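Long-range contacts in lipolytic protein G-D-S-L family (Chitinophaga pinensis, PDB 4Q7Q), which is of unknown function but, as a member of the GDSL lipase/acylhydrolase family of the SGNH hydrolase clan, probably hydrolyses ester bonds: residues Glu5-Ala10 with Ile69-Tyr74; Glu39-Leu44 with Val254-Gly259; Lys193-Pro198 with Ile214-Glu219. All coordinates share one frame; numbering follows the deposited sequence.

Overall arrangement
Interactions 1 and 2 share one end of the alpha/beta domain, their centres about 12 Å apart; interaction 3 lies across the chain's centre, about 44 and 43 Å away between centres. Interaction 1, partly buried, is a parallel strand pairing in the central sheet, rich in backbone hydrogen bonds. Interaction 2, buried, packs a helix end against the end and following turn of another by apolar side chains and the R256 guanidinium. The two touch: W8 and F255 rings meet edge-to-face, L44 packs on W8 and V73, and L6 N probably hydrogen-bonds to N43 O. Interaction 3, also partly buried, joins a peripheral strand to a loop around L195, with exposed prolines at its edge and two bridging waters.

Interaction 1 (Glu5-Ala10 with Ile69-Tyr74); sequences ELTWVA and IKADVY
V9 and Y74 lie side by side, V9 CB approaching Y74 CD2 to 3.6 Å, while V9 CG2 reaches the methyl of A71. With CG anti to the carbonyl carbon (chi1 -61°), the Y74 ring runs beside V9 and its hydroxyl ends at its own segment, donating to I69 O in the carbonyl plane, on a lone pair. On the other face of the sheet V73 CG1 presses against W8 CB at 3.6 Å, and V73 O sits at the edge of the indole ring, whose NE1 bonds to S75 OG. These tightly packed residues pair the neighbouring parallel strands 6-12 and 73-77 in the central sheet of the SGNH hydrolase fold, with V9 N bonded to V73 O at 3.0 Å. Toward the start of the strand the grip stays close, T7 O accepting two backbone bonds. V73 N gives one at 3.2 Å. The other, from D72 N, is less straight (141°). D72 OD2 uses its anti lone pair to take the T7 N-H at 2.8 Å in a nearly straight bond (164°). The solvent side is looser: partly exposed L6 crosses D72 at about a right angle, CD2 against the aspartate CG, and exposed I69 comes no nearer than 4.4 Å, from its O to V9 CG2.

Interaction 2 (Glu39-Leu44 with Val254-Gly259); sequences EILPNL and VFRQLG
F255 is the first residue of 254-259 to touch 39-44, and it does so with both its stem and its ring. Its CB meets L41 CD1 at 3.7 Å, and the same methyl stands at the ring edge, near the ring plane. Further along that ring, L44 CG comes obliquely to CD2 at 4.2 Å, with L44 CD1 equally far from CE2. F255 CG lies anti to its carbonyl carbon (chi1 -79°), a torsion that sets the ring beside L41 and L44, where W8, L37 and V125 also pack. The contact joins the C-terminal end of helix 241-257 to the end of helix 33-40 and the type I beta turn L41-L44 that leads into strand 44-50, on one face of the parallel sheet of the alpha/beta SGNH hydrolase fold. R256, next in line, starts off to one side and reaches back with a chain extended from CG to NE. L41 CD2 lies over one face of its guanidinium group, 4.1 Å from NH2, while I40 CG2 comes obliquely to the same NH2 at 3.4 Å; D253 is a long, weak ion-pair partner of NH1. The helix end carries a Schellman motif, in which G259, with positive phi (81°), donates its N-H to R256 O at 2.9 Å.

Interaction 3 (Lys193-Pro198 with Ile214-Glu219); sequences KHLKNP and IPFNPE
With CG anti to its carbonyl carbon (chi1 -59°), L195 extends its two methyls toward I214 and F216, and F216, its own CG anti to the backbone N (chi1 172°), brings its ring up to the second of them. L195 CD1 packs on I214 CB at 3.7 Å; CD2 comes obliquely to the phenyl ring, 3.6 Å from F216 CD1, and the two side chains cross at about a right angle. Replacing L195 by an alanine would probably open a gap between I214 and F216 and leave CD1 of the phenyl ring without its methyl neighbour. I214 CG2 packs just as closely on K196 O, at 3.6 Å. At the outer edge the exposed P198 and P215 rings meet obliquely, 3.9 Å between P198 CG and P215 CD. Two waters supply the polar links. One accepts from K193 NZ at 2.7 Å and donates to I214 O at 2.7 Å, while the lysine also forms a salt bridge with D134; the other lies between K196 O and P215 O. Past F216, N217 forms an Asx turn, and P218 N lies over one face of the phenyl ring. The contact sets the irregular loop 214-219 against strand 193-196, which pairs with strand 203-206 in a small two-stranded antiparallel sheet, separate from the five-stranded parallel sheet of the fold.

Interaction 1 (Glu5-Ala10 with Ile69-Tyr74)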
loop_
_atom_site.group_PDB
_atom_site.type_symbol
_atom_site.label_atom_id
_atom_site.label_comp_id
_atom_site.label_asym_id
_atom_site.label_seq_id
_atom_site.Cartn_x
_atom_site.Cartn_y
_atom_site.Cartn_z
ATOM N N GLU A 5 -21.338 -7.988 -14.609
ATOM C CA GLU A 5 -20.921 -6.763 -13.930
ATOM C C GLU A 5 -20.872 -6.927 -12.421
ATOM O O GLU A 5 -21.838 -7.377 -11.803
ATOM C CB GLU A 5 -21.831 -5.585 -14.287
ATOM C CG GLU A 5 -21.541 -4.339 -13.454
ATOM C CD GLU A 5 -22.433 -3.165 -13.809
ATOM O OE1 GLU A 5 -22.502 -2.811 -15.005
ATOM O OE2 GLU A 5 -23.065 -2.597 -12.890
ATOM N N LEU A 6 -19.730 -6.571 -11.838
ATOM C CA LEU A 6 -19.565 -6.601 -10.395
ATOM C C LEU A 6 -19.009 -5.272 -9.904
ATOM O O LEU A 6 -18.052 -4.736 -10.468
ATOM C CB LEU A 6 -18.623 -7.734 -9.980
ATOM C CG LEU A 6 -19.065 -9.160 -10.305
ATOM C CD1 LEU A 6 -17.949 -10.142 -9.975
ATOM C CD2 LEU A 6 -20.348 -9.511 -9.558
ATOM N N THR A 7 -19.617 -4.744 -8.849
ATOM C CA THR A 7 -19.128 -3.531 -8.218
ATOM C C THR A 7 -18.052 -3.907 -7.203
ATOM O O THR A 7 -18.276 -4.740 -6.324
ATOM C CB THR A 7 -20.263 -2.752 -7.530
ATOM O OG1 THR A 7 -21.198 -2.293 -8.520
ATOM C CG2 THR A 7 -19.712 -1.555 -6.770
ATOM N N TRP A 8 -16.884 -3.293 -7.348
ATOM C CA TRP A 8 -15.726 -3.582 -6.514
ATOM C C TRP A 8 -15.295 -2.325 -5.777
ATOM O O TRP A 8 -14.860 -1.360 -6.401
ATOM C CB TRP A 8 -14.579 -4.086 -7.394
ATOM C CG TRP A 8 -13.204 -4.034 -6.769
ATOM C CD1 TRP A 8 -12.873 -4.272 -5.460
ATOM C CD2 TRP A 8 -11.984 -3.701 -7.436
ATOM N NE1 TRP A 8 -11.517 -4.126 -5.284
ATOM C CE2 TRP A 8 -10.950 -3.768 -6.481
ATOM C CE3 TRP A 8 -11.663 -3.354 -8.753
ATOM C CZ2 TRP A 8 -9.620 -3.497 -6.801
ATOM C CZ3 TRP A 8 -10.344 -3.091 -9.071
ATOM C CH2 TRP A 8 -9.337 -3.169 -8.098
ATOM N N VAL A 9 -15.418 -2.350 -4.453
ATOM C CA VAL A 9 -14.951 -1.256 -3.612
ATOM C C VAL A 9 -13.520 -1.545 -3.175
ATOM O O VAL A 9 -13.248 -2.565 -2.530
ATOM C CB VAL A 9 -15.859 -1.051 -2.381
ATOM C CG1 VAL A 9 -15.255 -0.043 -1.415
ATOM C CG2 VAL A 9 -17.236 -0.600 -2.824
ATOM N N ALA A 10 -12.601 -0.665 -3.566
ATOM C CA ALA A 10 -11.199 -0.808 -3.206
ATOM C C ALA A 10 -10.885 0.120 -2.045
ATOM O O ALA A 10 -10.788 1.329 -2.220
ATOM C CB ALA A 10 -10.308 -0.490 -4.404
ATOM N N ILE A 69 -20.566 1.970 0.164
ATOM C CA ILE A 69 -21.848 1.445 -0.290
ATOM C C ILE A 69 -21.828 -0.072 -0.398
ATOM O O ILE A 69 -20.782 -0.706 -0.287
ATOM C CB ILE A 69 -22.271 2.037 -1.651
ATOM C CG1 ILE A 69 -21.347 1.551 -2.766
ATOM C CG2 ILE A 69 -22.305 3.560 -1.590
ATOM C CD1 ILE A 69 -21.856 1.894 -4.160
ATOM N N LYS A 70 -23.003 -0.649 -0.601
ATOM C CA LYS A 70 -23.118 -2.079 -0.832
ATOM C C LYS A 70 -22.499 -2.430 -2.186
ATOM O O LYS A 70 -22.777 -1.784 -3.201
ATOM C CB LYS A 70 -24.588 -2.497 -0.787
ATOM C CG LYS A 70 -24.822 -3.987 -0.939
ATOM C CD LYS A 70 -26.315 -4.290 -0.903
ATOM C CE LYS A 70 -26.598 -5.786 -0.914
ATOM N NZ LYS A 70 -28.040 -6.069 -0.645
ATOM N N ALA A 71 -21.648 -3.449 -2.190
ATOM C CA ALA A 71 -20.941 -3.862 -3.397
ATOM C C ALA A 71 -20.718 -5.363 -3.380
ATOM O O ALA A 71 -20.943 -6.021 -2.360
ATOM C CB ALA A 71 -19.609 -3.133 -3.515
ATOM N N ASP A 72 -20.249 -5.896 -4.503
ATOM C CA ASP A 72 -20.148 -7.338 -4.684
ATOM C C ASP A 72 -18.839 -7.888 -4.140
ATOM O O ASP A 72 -18.772 -9.039 -3.704
ATOM C CB ASP A 72 -20.277 -7.695 -6.165
ATOM C CG ASP A 72 -21.589 -7.237 -6.762
ATOM O OD1 ASP A 72 -22.636 -7.753 -6.327
ATOM O OD2 ASP A 72 -21.577 -6.366 -7.661
ATOM N N VAL A 73 -17.792 -7.069 -4.185
ATOM C CA VAL A 73 -16.489 -7.469 -3.675
ATOM C C VAL A 73 -15.789 -6.259 -3.088
ATOM O O VAL A 73 -15.900 -5.152 -3.611
ATOM C CB VAL A 73 -15.612 -8.134 -4.775
ATOM C CG1 VAL A 73 -15.505 -7.248 -6.001
ATOM C CG2 VAL A 73 -14.226 -8.490 -4.250
ATOM N N TYR A 74 -15.087 -6.478 -1.981
ATOM C CA TYR A 74 -14.296 -5.445 -1.340
ATOM C C TYR A 74 -12.856 -5.922 -1.235
ATOM O O TYR A 74 -12.604 -7.069 -0.858
ATOM C CB TYR A 74 -14.826 -5.159 0.067
ATOM C CG TYR A 74 -16.252 -4.648 0.120
ATOM C CD1 TYR A 74 -17.335 -5.509 -0.072
ATOM C CD2 TYR A 74 -16.523 -3.310 0.387
ATOM C CE1 TYR A 74 -18.640 -5.049 -0.012
ATOM C CE2 TYR A 74 -17.835 -2.837 0.447
ATOM C CZ TYR A 74 -18.888 -3.715 0.248
ATOM O OH TYR A 74 -20.198 -3.276 0.303
#

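Interaction 2 (Glu39-Leu44 with Val254-Gly259)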
loop_
_atom_site.group_PDB
_atom_site.type_symbol
_atom_site.label_atom_id
_atom_site.label_comp_id
_atom_site.label_asym_id
_atom_site.label_seq_id
_atom_site.Cartn_x
_atom_site.Cartn_y
_atom_site.Cartn_z
ATOM N N GLU A 39 -8.664 -3.500 -16.678
ATOM C CA GLU A 39 -8.292 -3.897 -18.035
ATOM C C GLU A 39 -8.214 -5.418 -18.160
ATOM O O GLU A 39 -8.579 -5.983 -19.188
ATOM C CB GLU A 39 -6.969 -3.262 -18.456
ATOM C CG GLU A 39 -7.026 -1.753 -18.579
ATOM C CD GLU A 39 -5.679 -1.126 -18.912
ATOM O OE1 GLU A 39 -4.630 -1.785 -18.728
ATOM O OE2 GLU A 39 -5.676 0.035 -19.367
ATOM N N ILE A 40 -7.736 -6.073 -17.109
ATOM C CA ILE A 40 -7.636 -7.528 -17.106
ATOM C C ILE A 40 -9.022 -8.168 -16.947
ATOM O O ILE A 40 -9.364 -9.126 -17.649
ATOM C CB ILE A 40 -6.699 -8.000 -15.982
ATOM C CG1 ILE A 40 -5.318 -7.352 -16.144
ATOM C CG2 ILE A 40 -6.585 -9.516 -15.971
ATOM C CD1 ILE A 40 -4.427 -7.475 -14.912
ATOM N N LEU A 41 -9.812 -7.622 -16.026
ATOM C CA LEU A 41 -11.157 -8.112 -15.749
ATOM C C LEU A 41 -12.162 -6.985 -15.962
ATOM O O LEU A 41 -12.528 -6.286 -15.018
ATOM C CB LEU A 41 -11.249 -8.646 -14.318
ATOM C CG LEU A 41 -10.209 -9.710 -13.958
ATOM C CD1 LEU A 41 -10.317 -10.096 -12.494
ATOM C CD2 LEU A 41 -10.318 -10.948 -14.867
ATOM N N PRO A 42 -12.616 -6.808 -17.215
ATOM C CA PRO A 42 -13.413 -5.631 -17.586
ATOM C C PRO A 42 -14.805 -5.573 -16.967
ATOM O O PRO A 42 -15.441 -4.518 -17.006
ATOM C CB PRO A 42 -13.486 -5.715 -19.114
ATOM C CG PRO A 42 -13.228 -7.155 -19.451
ATOM C CD PRO A 42 -12.259 -7.631 -18.386
ATOM N N ASN A 43 -15.265 -6.677 -16.395
ATOM C CA ASN A 43 -16.551 -6.687 -15.703
ATOM C C ASN A 43 -16.475 -6.147 -14.273
ATOM O O ASN A 43 -17.507 -5.977 -13.616
ATOM C CB ASN A 43 -17.134 -8.098 -15.683
ATOM C CG ASN A 43 -16.220 -9.091 -14.996
ATOM O OD1 ASN A 43 -15.035 -9.191 -15.321
ATOM N ND2 ASN A 43 -16.760 -9.819 -14.028
ATOM N N LEU A 44 -15.261 -5.887 -13.790
ATOM C CA LEU A 44 -15.070 -5.381 -12.433
ATOM C C LEU A 44 -15.068 -3.858 -12.457
ATOM O O LEU A 44 -14.199 -3.237 -13.072
ATOM C CB LEU A 44 -13.764 -5.919 -11.840
ATOM C CG LEU A 44 -13.809 -7.251 -11.076
ATOM C CD1 LEU A 44 -14.495 -7.085 -9.717
ATOM C CD2 LEU A 44 -14.485 -8.341 -11.890
ATOM N N VAL A 254 -6.444 -13.649 -7.809
ATOM C CA VAL A 254 -7.313 -13.931 -6.672
ATOM C C VAL A 254 -8.792 -13.742 -7.036
ATOM O O VAL A 254 -9.643 -14.562 -6.684
ATOM C CB VAL A 254 -6.939 -13.059 -5.469
ATOM C CG1 VAL A 254 -8.017 -13.143 -4.401
ATOM C CG2 VAL A 254 -5.587 -13.496 -4.914
ATOM N N PHE A 255 -9.097 -12.665 -7.749
ATOM C CA PHE A 255 -10.462 -12.448 -8.211
ATOM C C PHE A 255 -10.935 -13.621 -9.064
ATOM O O PHE A 255 -12.073 -14.073 -8.921
ATOM C CB PHE A 255 -10.575 -11.133 -8.987
ATOM C CG PHE A 255 -10.645 -9.906 -8.110
ATOM C CD1 PHE A 255 -10.674 -10.010 -6.725
ATOM C CD2 PHE A 255 -10.693 -8.645 -8.676
ATOM C CE1 PHE A 255 -10.754 -8.878 -5.922
ATOM C CE2 PHE A 255 -10.767 -7.511 -7.882
ATOM C CZ PHE A 255 -10.799 -7.629 -6.500
ATOM N N ARG A 256 -10.060 -14.121 -9.936
ATOM C CA ARG A 256 -10.393 -15.296 -10.743
ATOM C C ARG A 256 -10.704 -16.505 -9.871
ATOM O O ARG A 256 -11.683 -17.209 -10.108
ATOM C CB ARG A 256 -9.258 -15.650 -11.703
ATOM C CG ARG A 256 -9.047 -14.668 -12.832
ATOM C CD ARG A 256 -8.076 -15.242 -13.849
ATOM N NE ARG A 256 -7.966 -14.408 -15.040
ATOM C CZ ARG A 256 -6.983 -13.541 -15.260
ATOM N NH1 ARG A 256 -6.013 -13.391 -14.367
ATOM N NH2 ARG A 256 -6.968 -12.828 -16.378
ATOM N N GLN A 257 -9.868 -16.746 -8.866
ATOM C CA GLN A 257 -10.055 -17.899 -7.987
ATOM C C GLN A 257 -11.369 -17.806 -7.218
ATOM O O GLN A 257 -11.978 -18.825 -6.886
ATOM C CB GLN A 257 -8.879 -18.040 -7.017
ATOM C CG GLN A 257 -7.562 -18.396 -7.693
ATOM C CD GLN A 257 -6.353 -18.080 -6.830
ATOM O OE1 GLN A 257 -6.486 -17.633 -5.688
ATOM N NE2 GLN A 257 -5.161 -18.306 -7.376
ATOM N N LEU A 258 -11.807 -16.579 -6.954
ATOM C CA LEU A 258 -13.070 -16.336 -6.264
ATOM C C LEU A 258 -14.281 -16.473 -7.181
ATOM O O LEU A 258 -15.422 -16.372 -6.724
ATOM C CB LEU A 258 -13.070 -14.945 -5.632
ATOM C CG LEU A 258 -12.322 -14.816 -4.309
ATOM C CD1 LEU A 258 -12.317 -13.365 -3.862
ATOM C CD2 LEU A 258 -12.980 -15.706 -3.268
ATOM N N GLY A 259 -14.036 -16.686 -8.472
ATOM C CA GLY A 259 -15.110 -16.834 -9.440
ATOM C C GLY A 259 -15.698 -15.515 -9.903
ATOM O O GLY A 259 -16.872 -15.453 -10.275
#

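Interaction 3 (Lys193-Pro198 with Ile214-Glu219)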
loop_
_atom_site.group_PDB
_atom_site.type_symbol
_atom_site.label_atom_id
_atom_site.label_comp_id
_atom_site.label_asym_id
_atom_site.label_seq_id
_atom_site.Cartn_x
_atom_site.Cartn_y
_atom_site.Cartn_z
ATOM N N LYS A 193 19.363 6.936 -5.482
ATOM C CA LYS A 193 19.019 8.178 -4.820
ATOM C C LYS A 193 20.101 9.173 -5.229
ATOM O O LYS A 193 21.285 8.882 -5.111
ATOM C CB LYS A 193 19.024 7.964 -3.309
ATOM C CG LYS A 193 17.892 8.626 -2.537
ATOM C CD LYS A 193 17.973 8.228 -1.068
ATOM C CE LYS A 193 16.974 8.961 -0.193
ATOM N NZ LYS A 193 17.214 8.616 1.239
ATOM N N HIS A 194 19.671 10.331 -5.720
ATOM C CA HIS A 194 20.532 11.374 -6.248
ATOM C C HIS A 194 20.953 12.266 -5.080
ATOM O O HIS A 194 20.168 13.079 -4.602
ATOM C CB HIS A 194 19.713 12.143 -7.292
ATOM C CG HIS A 194 20.379 13.360 -7.847
ATOM N ND1 HIS A 194 21.455 13.298 -8.702
ATOM C CD2 HIS A 194 20.080 14.676 -7.711
ATOM C CE1 HIS A 194 21.809 14.522 -9.052
ATOM N NE2 HIS A 194 20.990 15.376 -8.465
ATOM N N LEU A 195 22.185 12.100 -4.604
ATOM C CA LEU A 195 22.595 12.722 -3.345
ATOM C C LEU A 195 23.961 13.365 -3.428
ATOM O O LEU A 195 24.823 12.916 -4.174
ATOM C CB LEU A 195 22.646 11.665 -2.244
ATOM C CG LEU A 195 21.357 10.908 -1.940
ATOM C CD1 LEU A 195 21.657 9.718 -1.034
ATOM C CD2 LEU A 195 20.342 11.836 -1.290
ATOM N N LYS A 196 24.161 14.408 -2.631
ATOM C CA LYS A 196 25.480 14.991 -2.482
ATOM C C LYS A 196 26.416 14.042 -1.748
ATOM O O LYS A 196 26.047 13.434 -0.740
ATOM C CB LYS A 196 25.408 16.335 -1.752
ATOM C CG LYS A 196 24.775 17.442 -2.576
ATOM C CD LYS A 196 24.890 18.777 -1.880
ATOM C CE LYS A 196 24.307 19.886 -2.742
ATOM N NZ LYS A 196 24.411 21.201 -2.071
ATOM N N ASN A 197 27.626 13.911 -2.277
ATOM C CA ASN A 197 28.688 13.148 -1.646
ATOM C C ASN A 197 29.246 13.983 -0.497
ATOM O O ASN A 197 29.734 15.081 -0.720
ATOM C CB ASN A 197 29.761 12.868 -2.700
ATOM C CG ASN A 197 30.928 12.060 -2.171
ATOM O OD1 ASN A 197 31.155 11.971 -0.965
ATOM N ND2 ASN A 197 31.695 11.481 -3.087
ATOM N N PRO A 198 29.174 13.469 0.738
ATOM C CA PRO A 198 29.642 14.260 1.887
ATOM C C PRO A 198 31.115 14.669 1.824
ATOM O O PRO A 198 31.511 15.606 2.510
ATOM C CB PRO A 198 29.417 13.319 3.071
ATOM C CG PRO A 198 28.311 12.444 2.643
ATOM C CD PRO A 198 28.487 12.238 1.164
ATOM N N ILE A 214 24.188 7.384 3.036
ATOM C CA ILE A 214 24.455 8.757 2.613
ATOM C C ILE A 214 23.336 9.663 3.106
ATOM O O ILE A 214 22.161 9.386 2.858
ATOM C CB ILE A 214 24.574 8.868 1.070
ATOM C CG1 ILE A 214 25.576 7.843 0.520
ATOM C CG2 ILE A 214 24.974 10.284 0.665
ATOM C CD1 ILE A 214 27.002 8.100 0.954
ATOM N N PRO A 215 23.687 10.741 3.822
ATOM C CA PRO A 215 22.648 11.641 4.338
ATOM C C PRO A 215 21.871 12.363 3.244
ATOM O O PRO A 215 22.443 12.812 2.247
ATOM C CB PRO A 215 23.442 12.665 5.157
ATOM C CG PRO A 215 24.703 11.981 5.501
ATOM C CD PRO A 215 25.022 11.088 4.344
ATOM N N PHE A 216 20.562 12.467 3.443
ATOM C CA PHE A 216 19.729 13.311 2.605
ATOM C C PHE A 216 19.213 14.488 3.421
ATOM O O PHE A 216 18.442 14.314 4.364
ATOM C CB PHE A 216 18.555 12.531 2.013
ATOM C CG PHE A 216 17.565 13.403 1.289
ATOM C CD1 PHE A 216 17.951 14.125 0.169
ATOM C CD2 PHE A 216 16.259 13.522 1.739
ATOM C CE1 PHE A 216 17.053 14.938 -0.494
ATOM C CE2 PHE A 216 15.354 14.330 1.077
ATOM C CZ PHE A 216 15.753 15.044 -0.039
ATOM N N ASN A 217 19.661 15.682 3.059
ATOM C CA ASN A 217 19.160 16.909 3.656
ATOM C C ASN A 217 18.308 17.638 2.627
ATOM O O ASN A 217 18.833 18.162 1.650
ATOM C CB ASN A 217 20.332 17.787 4.102
ATOM C CG ASN A 217 19.885 19.086 4.754
ATOM O OD1 ASN A 217 18.701 19.285 5.040
ATOM N ND2 ASN A 217 20.841 19.977 5.003
ATOM N N PRO A 218 16.983 17.665 2.840
ATOM C CA PRO A 218 16.044 18.219 1.856
ATOM C C PRO A 218 16.217 19.721 1.626
ATOM O O PRO A 218 15.672 20.251 0.660
ATOM C CB PRO A 218 14.671 17.926 2.477
ATOM C CG PRO A 218 14.936 17.756 3.937
ATOM C CD PRO A 218 16.294 17.135 4.029
ATOM N N GLU A 219 16.965 20.390 2.498
ATOM C CA GLU A 219 17.240 21.812 2.334
ATOM C C GLU A 219 18.515 22.041 1.526
ATOM O O GLU A 219 18.707 23.109 0.950
ATOM C CB GLU A 219 17.345 22.503 3.697
HETATM O O HOH W 1 19.857 8.532 1.779
HETATM O O HOH W 2 24.795 13.907 1.473
#